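Local coordinates for cytochrome C'' (Methylophilus methylotrophus, PDB 1GU2), which carries one covalently bound heme c whose iron has two axial protein ligands, and probably serves as a monomeric electron carrier, at residues D1-T13 and P75-E89. Numbering follows the deposited sequence.
Sequences DVTNAEKLVYKYT and PRVNTKRFTDIDKVE. With HEC (heme c), chain C.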
loop_
_atom_site.group_PDB
_atom_site.type_symbol
_atom_site.label_atom_id
_atom_site.label_comp_id
_atom_site.label_asym_id
_atom_site.label_seq_id
_atom_site.Cartn_x
_atom_site.Cartn_y
_atom_site.Cartn_z
ATOM N N ASP A 1 11.960 -6.864 1.388
ATOM C CA ASP A 1 12.761 -6.321 0.295
ATOM C C ASP A 1 11.966 -6.319 -0.993
ATOM O O ASP A 1 10.813 -6.752 -1.037
ATOM C CB ASP A 1 14.112 -7.054 0.200
ATOM C CG ASP A 1 13.910 -8.529 -0.059
ATOM O OD1 ASP A 1 12.753 -8.922 -0.256
ATOM O OD2 ASP A 1 14.937 -9.238 -0.004
ATOM N N VAL A 2 12.576 -5.846 -2.091
ATOM C CA VAL A 2 11.917 -5.829 -3.387
ATOM C C VAL A 2 11.528 -7.210 -3.807
ATOM O O VAL A 2 10.444 -7.388 -4.383
ATOM C CB VAL A 2 12.824 -5.132 -4.405
ATOM C CG1 VAL A 2 12.235 -5.353 -5.793
ATOM C CG2 VAL A 2 12.908 -3.640 -4.185
ATOM N N THR A 3 12.309 -8.234 -3.551
ATOM C CA THR A 3 12.024 -9.601 -3.969
ATOM C C THR A 3 10.685 -10.068 -3.413
ATOM O O THR A 3 9.856 -10.606 -4.135
ATOM C CB THR A 3 13.144 -10.615 -3.507
ATOM O OG1 THR A 3 14.413 -10.134 -3.944
ATOM C CG2 THR A 3 12.887 -11.979 -4.101
ATOM N N ASN A 4 10.533 -9.892 -2.102
ATOM C CA ASN A 4 9.280 -10.362 -1.491
ATOM C C ASN A 4 8.120 -9.531 -1.971
ATOM O O ASN A 4 7.034 -10.081 -2.144
ATOM C CB ASN A 4 9.370 -10.337 0.026
ATOM C CG ASN A 4 10.397 -11.404 0.381
ATOM O OD1 ASN A 4 10.664 -12.414 -0.287
ATOM N ND2 ASN A 4 11.089 -11.150 1.441
ATOM N N ALA A 5 8.331 -8.226 -2.170
ATOM C CA ALA A 5 7.221 -7.381 -2.652
ATOM C C ALA A 5 6.789 -7.856 -4.017
ATOM O O ALA A 5 5.600 -7.993 -4.281
ATOM C CB ALA A 5 7.649 -5.898 -2.638
ATOM N N GLU A 6 7.737 -8.075 -4.921
ATOM C CA GLU A 6 7.377 -8.501 -6.256
ATOM C C GLU A 6 6.591 -9.816 -6.231
ATOM O O GLU A 6 5.593 -9.973 -6.938
ATOM C CB GLU A 6 8.646 -8.625 -7.117
ATOM C CG GLU A 6 8.357 -8.931 -8.568
ATOM C CD GLU A 6 9.577 -9.223 -9.413
ATOM O OE1 GLU A 6 9.447 -9.968 -10.436
ATOM O OE2 GLU A 6 10.661 -8.678 -9.125
ATOM N N LYS A 7 7.040 -10.793 -5.449
ATOM C CA LYS A 7 6.310 -12.058 -5.386
ATOM C C LYS A 7 4.898 -11.882 -4.837
ATOM O O LYS A 7 3.969 -12.587 -5.259
ATOM C CB LYS A 7 7.132 -13.044 -4.552
ATOM C CG LYS A 7 8.423 -13.528 -5.230
ATOM C CD LYS A 7 9.094 -14.653 -4.453
ATOM C CE LYS A 7 9.512 -14.186 -3.055
ATOM N NZ LYS A 7 10.022 -15.377 -2.284
ATOM N N LEU A 8 4.691 -10.954 -3.902
ATOM C CA LEU A 8 3.344 -10.670 -3.377
ATOM C C LEU A 8 2.458 -10.098 -4.468
ATOM O O LEU A 8 1.240 -10.389 -4.484
ATOM C CB LEU A 8 3.386 -9.754 -2.172
ATOM C CG LEU A 8 3.848 -10.410 -0.857
ATOM C CD1 LEU A 8 4.074 -9.308 0.171
ATOM C CD2 LEU A 8 2.877 -11.433 -0.332
ATOM N N VAL A 9 2.978 -9.316 -5.391
ATOM C CA VAL A 9 2.111 -8.817 -6.481
ATOM C C VAL A 9 1.517 -9.976 -7.256
ATOM O O VAL A 9 0.334 -9.995 -7.556
ATOM C CB VAL A 9 2.929 -7.898 -7.415
ATOM C CG1 VAL A 9 2.110 -7.471 -8.653
ATOM C CG2 VAL A 9 3.397 -6.658 -6.713
ATOM N N TYR A 10 2.318 -11.030 -7.593
ATOM C CA TYR A 10 1.735 -12.174 -8.307
ATOM C C TYR A 10 0.700 -12.911 -7.489
ATOM O O TYR A 10 -0.351 -13.304 -7.984
ATOM C CB TYR A 10 2.751 -13.230 -8.763
ATOM C CG TYR A 10 3.851 -12.560 -9.547
ATOM C CD1 TYR A 10 5.095 -12.489 -8.920
ATOM C CD2 TYR A 10 3.663 -12.034 -10.822
ATOM C CE1 TYR A 10 6.162 -11.888 -9.562
ATOM C CE2 TYR A 10 4.752 -11.437 -11.448
ATOM C CZ TYR A 10 5.987 -11.376 -10.826
ATOM O OH TYR A 10 7.059 -10.766 -11.469
ATOM N N LYS A 11 1.009 -13.109 -6.213
ATOM C CA LYS A 11 0.091 -13.807 -5.321
ATOM C C LYS A 11 -1.254 -13.104 -5.283
ATOM O O LYS A 11 -2.314 -13.706 -5.510
ATOM C CB LYS A 11 0.682 -13.940 -3.906
ATOM C CG LYS A 11 -0.241 -14.633 -2.943
ATOM C CD LYS A 11 0.346 -14.821 -1.560
ATOM C CE LYS A 11 -0.713 -15.359 -0.604
ATOM N NZ LYS A 11 -0.036 -15.713 0.712
ATOM N N TYR A 12 -1.260 -11.804 -5.004
ATOM C CA TYR A 12 -2.526 -11.087 -4.915
ATOM C C TYR A 12 -3.204 -10.947 -6.278
ATOM O O TYR A 12 -4.453 -10.939 -6.354
ATOM C CB TYR A 12 -2.334 -9.710 -4.279
ATOM C CG TYR A 12 -1.969 -9.769 -2.808
ATOM C CD1 TYR A 12 -2.695 -10.480 -1.897
ATOM C CD2 TYR A 12 -0.865 -9.058 -2.358
ATOM C CE1 TYR A 12 -2.333 -10.514 -0.536
ATOM C CE2 TYR A 12 -0.511 -9.089 -1.003
ATOM C CZ TYR A 12 -1.233 -9.816 -0.118
ATOM O OH TYR A 12 -0.860 -9.823 1.204
ATOM N N THR A 13 -2.419 -10.869 -7.354
ATOM C CA THR A 13 -3.059 -10.831 -8.683
ATOM C C THR A 13 -3.833 -12.095 -8.953
ATOM O O THR A 13 -4.983 -12.051 -9.454
ATOM C CB THR A 13 -1.987 -10.662 -9.761
ATOM O OG1 THR A 13 -1.358 -9.362 -9.606
ATOM C CG2 THR A 13 -2.645 -10.727 -11.133
ATOM N N PRO A 75 9.970 -0.425 -1.153
ATOM C CA PRO A 75 11.019 -1.383 -0.725
ATOM C C PRO A 75 12.369 -1.217 -1.389
ATOM O O PRO A 75 13.360 -1.700 -0.841
ATOM C CB PRO A 75 10.401 -2.757 -1.015
ATOM C CG PRO A 75 9.439 -2.485 -2.110
ATOM C CD PRO A 75 8.854 -1.105 -1.818
ATOM N N ARG A 76 12.457 -0.479 -2.488
ATOM C CA ARG A 76 13.804 -0.165 -3.029
ATOM C C ARG A 76 14.517 0.851 -2.146
ATOM O O ARG A 76 15.744 0.870 -2.080
ATOM C CB ARG A 76 13.690 0.256 -4.494
ATOM C CG ARG A 76 15.040 0.594 -5.122
ATOM C CD ARG A 76 16.022 -0.527 -5.169
ATOM N NE ARG A 76 15.698 -1.701 -5.972
ATOM C CZ ARG A 76 16.158 -2.941 -5.725
ATOM N NH1 ARG A 76 15.819 -3.966 -6.503
ATOM N NH2 ARG A 76 16.972 -3.248 -4.714
ATOM N N VAL A 77 13.753 1.697 -1.448
ATOM C CA VAL A 77 14.309 2.723 -0.589
ATOM C C VAL A 77 14.475 2.213 0.820
ATOM O O VAL A 77 15.543 2.392 1.420
ATOM C CB VAL A 77 13.404 3.948 -0.610
ATOM C CG1 VAL A 77 13.869 5.037 0.351
ATOM C CG2 VAL A 77 13.410 4.417 -2.065
ATOM N N ASN A 78 13.450 1.574 1.354
ATOM C CA ASN A 78 13.521 0.943 2.666
ATOM C C ASN A 78 13.448 -0.556 2.476
ATOM O O ASN A 78 12.352 -1.117 2.399
ATOM C CB ASN A 78 12.347 1.464 3.527
ATOM C CG ASN A 78 12.311 0.823 4.899
ATOM O OD1 ASN A 78 13.195 0.042 5.292
ATOM N ND2 ASN A 78 11.284 1.136 5.649
ATOM N N THR A 79 14.575 -1.220 2.417
ATOM C CA THR A 79 14.643 -2.624 2.047
ATOM C C THR A 79 14.119 -3.546 3.128
ATOM O O THR A 79 13.920 -4.714 2.843
ATOM C CB THR A 79 16.092 -3.026 1.658
ATOM O OG1 THR A 79 16.911 -2.861 2.825
ATOM C CG2 THR A 79 16.634 -2.146 0.558
ATOM N N LYS A 80 13.852 -3.034 4.333
ATOM C CA LYS A 80 13.152 -3.839 5.353
ATOM C C LYS A 80 11.682 -4.089 5.025
ATOM O O LYS A 80 11.091 -5.089 5.475
ATOM C CB LYS A 80 13.224 -3.171 6.715
ATOM C CG LYS A 80 14.665 -2.948 7.196
ATOM C CD LYS A 80 14.659 -2.453 8.653
ATOM C CE LYS A 80 16.095 -2.307 9.111
ATOM N NZ LYS A 80 16.740 -3.592 9.493
ATOM N N ARG A 81 11.061 -3.215 4.235
ATOM C CA ARG A 81 9.654 -3.452 3.892
ATOM C C ARG A 81 9.452 -4.751 3.146
ATOM O O ARG A 81 10.111 -4.977 2.103
ATOM C CB ARG A 81 9.100 -2.273 3.076
ATOM C CG ARG A 81 9.028 -0.923 3.808
ATOM C CD ARG A 81 8.128 -1.009 5.034
ATOM N NE ARG A 81 7.958 0.317 5.615
ATOM C CZ ARG A 81 7.398 0.503 6.798
ATOM N NH1 ARG A 81 7.267 1.744 7.237
ATOM N NH2 ARG A 81 6.985 -0.528 7.524
ATOM N N PHE A 82 8.585 -5.603 3.650
ATOM C CA PHE A 82 8.212 -6.912 3.112
ATOM C C PHE A 82 9.244 -7.999 3.367
ATOM O O PHE A 82 9.005 -9.166 2.965
ATOM C CB PHE A 82 7.791 -6.892 1.640
ATOM C CG PHE A 82 6.693 -5.891 1.332
ATOM C CD1 PHE A 82 7.006 -4.627 0.822
ATOM C CD2 PHE A 82 5.371 -6.199 1.576
ATOM C CE1 PHE A 82 6.010 -3.694 0.566
ATOM C CE2 PHE A 82 4.370 -5.286 1.328
ATOM C CZ PHE A 82 4.678 -3.994 0.865
ATOM N N THR A 83 10.355 -7.731 4.088
ATOM C CA THR A 83 11.292 -8.819 4.379
ATOM C C THR A 83 10.738 -9.811 5.383
ATOM O O THR A 83 11.115 -11.006 5.310
ATOM C CB THR A 83 12.627 -8.231 4.835
ATOM O OG1 THR A 83 13.135 -7.464 3.723
ATOM C CG2 THR A 83 13.610 -9.352 5.195
ATOM N N ASP A 84 9.922 -9.330 6.284
ATOM C CA ASP A 84 9.311 -10.081 7.356
ATOM C C ASP A 84 8.107 -10.812 6.779
ATOM O O ASP A 84 6.966 -10.625 7.126
ATOM C CB ASP A 84 8.894 -9.216 8.515
ATOM C CG ASP A 84 7.979 -8.077 8.171
ATOM O OD1 ASP A 84 7.954 -7.594 7.035
ATOM O OD2 ASP A 84 7.254 -7.593 9.109
ATOM N N ILE A 85 8.449 -11.699 5.818
ATOM C CA ILE A 85 7.356 -12.229 5.016
ATOM C C ILE A 85 6.363 -13.123 5.793
ATOM O O ILE A 85 5.201 -13.232 5.389
ATOM C CB ILE A 85 7.867 -12.942 3.740
ATOM C CG1 ILE A 85 6.793 -13.359 2.741
ATOM C CG2 ILE A 85 8.688 -14.142 4.086
ATOM C CD1 ILE A 85 5.791 -12.260 2.335
ATOM N N ASP A 86 6.782 -13.718 6.899
ATOM C CA ASP A 86 5.846 -14.520 7.703
ATOM C C ASP A 86 4.769 -13.643 8.360
ATOM O O ASP A 86 3.695 -14.161 8.722
ATOM C CB ASP A 86 6.578 -15.349 8.728
ATOM C CG ASP A 86 7.407 -16.486 8.131
ATOM O OD1 ASP A 86 6.806 -17.535 7.780
ATOM O OD2 ASP A 86 8.626 -16.286 8.028
ATOM N N LYS A 87 5.024 -12.343 8.502
ATOM C CA LYS A 87 4.087 -11.506 9.200
ATOM C C LYS A 87 3.460 -10.442 8.338
ATOM O O LYS A 87 2.415 -9.917 8.709
ATOM C CB LYS A 87 4.867 -10.793 10.321
ATOM C CG LYS A 87 5.242 -11.593 11.541
ATOM C CD LYS A 87 6.183 -10.744 12.389
ATOM C CE LYS A 87 7.529 -11.389 12.620
ATOM N NZ LYS A 87 7.605 -12.881 12.446
ATOM N N VAL A 88 4.072 -10.052 7.212
ATOM C CA VAL A 88 3.651 -8.801 6.592
ATOM C C VAL A 88 2.272 -8.905 5.975
ATOM O O VAL A 88 1.540 -7.938 5.900
ATOM C CB VAL A 88 4.699 -8.331 5.568
ATOM C CG1 VAL A 88 4.728 -9.282 4.360
ATOM C CG2 VAL A 88 4.427 -6.886 5.159
ATOM N N GLU A 89 1.850 -10.074 5.484
ATOM C CA GLU A 89 0.498 -10.194 4.928
ATOM C C GLU A 89 -0.544 -9.981 6.006
ATOM O O GLU A 89 -1.523 -9.273 5.785
ATOM C CB GLU A 89 0.317 -11.531 4.221
ATOM C CG GLU A 89 1.268 -11.701 3.045
ATOM C CD GLU A 89 0.973 -12.965 2.296
ATOM O OE1 GLU A 89 1.759 -13.928 2.516
ATOM O OE2 GLU A 89 -0.017 -12.956 1.570
HETATM FE FE HEC C . -0.043 3.023 6.590
HETATM C CHA HEC C . 2.449 1.071 7.893
HETATM C CHB HEC C . 0.058 1.199 3.709
HETATM C CHC HEC C . -2.864 4.656 5.501
HETATM C CHD HEC C . 0.120 5.069 9.339
HETATM N NA HEC C . 1.066 1.502 5.903
HETATM C C1A HEC C . 2.064 0.793 6.593
HETATM C C2A HEC C . 2.584 -0.253 5.756
HETATM C C3A HEC C . 1.952 -0.184 4.573
HETATM C C4A HEC C . 0.980 0.878 4.672
HETATM C CMA HEC C . 2.150 -1.083 3.326
HETATM C CAA HEC C . 3.678 -1.249 6.177
HETATM C CBA HEC C . 3.095 -2.547 6.765
HETATM C CGA HEC C . 4.158 -3.500 7.194
HETATM O O1A HEC C . 3.922 -4.257 8.160
HETATM O O2A HEC C . 5.250 -3.540 6.604
HETATM N NB HEC C . -1.181 2.925 4.938
HETATM C C1B HEC C . -1.004 2.096 3.866
HETATM C C2B HEC C . -2.113 2.260 2.936
HETATM C C3B HEC C . -2.944 3.208 3.454
HETATM C C4B HEC C . -2.341 3.640 4.694
HETATM C CMB HEC C . -2.300 1.487 1.618
HETATM C CAB HEC C . -4.259 3.785 2.881
HETATM C CBB HEC C . -5.305 2.693 2.669
HETATM N NC HEC C . -1.135 4.557 7.276
HETATM C C1C HEC C . -2.255 5.116 6.659
HETATM C C2C HEC C . -2.676 6.288 7.397
HETATM C C3C HEC C . -1.831 6.424 8.462
HETATM C C4C HEC C . -0.882 5.349 8.398
HETATM C CMC HEC C . -3.844 7.178 6.928
HETATM C CAC HEC C . -1.748 7.531 9.514
HETATM C CBC HEC C . -3.040 7.706 10.305
HETATM N ND HEC C . 1.056 3.059 8.251
HETATM C C1D HEC C . 0.953 3.976 9.307
HETATM C C2D HEC C . 1.775 3.549 10.408
HETATM C C3D HEC C . 2.289 2.326 10.079
HETATM C C4D HEC C . 1.950 2.084 8.694
HETATM C CMD HEC C . 1.975 4.321 11.724
HETATM C CAD HEC C . 3.041 1.370 11.040
HETATM C CBD HEC C . 4.498 1.818 11.319
HETATM C CGD HEC C . 5.510 1.261 10.340
HETATM O O1D HEC C . 6.630 1.828 10.179
HETATM O O2D HEC C . 5.232 0.208 9.709
HETATM O O HOH W 1 14.827 -4.114 -1.489
HETATM O O HOH W 2 -2.302 -8.988 3.134
#
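P75 CG meets A5 CB at 3.9 Å where the N-terminal helix of this cytochrome c-type fold lies against the loop that leads into helix 85-100. Water 1 accepts from V2 N and donates to P75 O, tying the first turn of helix 2-13 to that loop. The R76 chain, bent at chi2 (62°) and chi3 (64°), folds its guanidinium back over V2, whose CG2 sits 3.6 Å above the centre of one face. At T79 the carbonyl O takes a weak bond from the terminal amine of D1. D1 N is held more firmly by R81 O, 2.7 Å away, and by T83 OG1, while the R81 side chain turns the other way, pairing NH1 and NH2 with one heme propionate and giving NE to P72 O. The F82 ring lies obliquely against A5 CB and L8 CD1; L8 CD1 lies 3.6 Å from F82 CD2, and F82 O accepts from N4 ND2, which is tilted 34° from the carbonyl plane. I85 CD1 meets both methyls of L8. E89 lays its extended chain across L8 CD2 and ends in a salt bridge with K11, which approaches from the opposite direction. Replacing E89 with an alanine would probably leave the K11 ammonium without its mate and uncover L8 CD2. Water 2 donates to E89 O and sits 2.5 Å from Y12 OH, while K11 NZ, at the end of a fully extended chain, meets the syn lone pair of E89 OE2 at 2.9 Å.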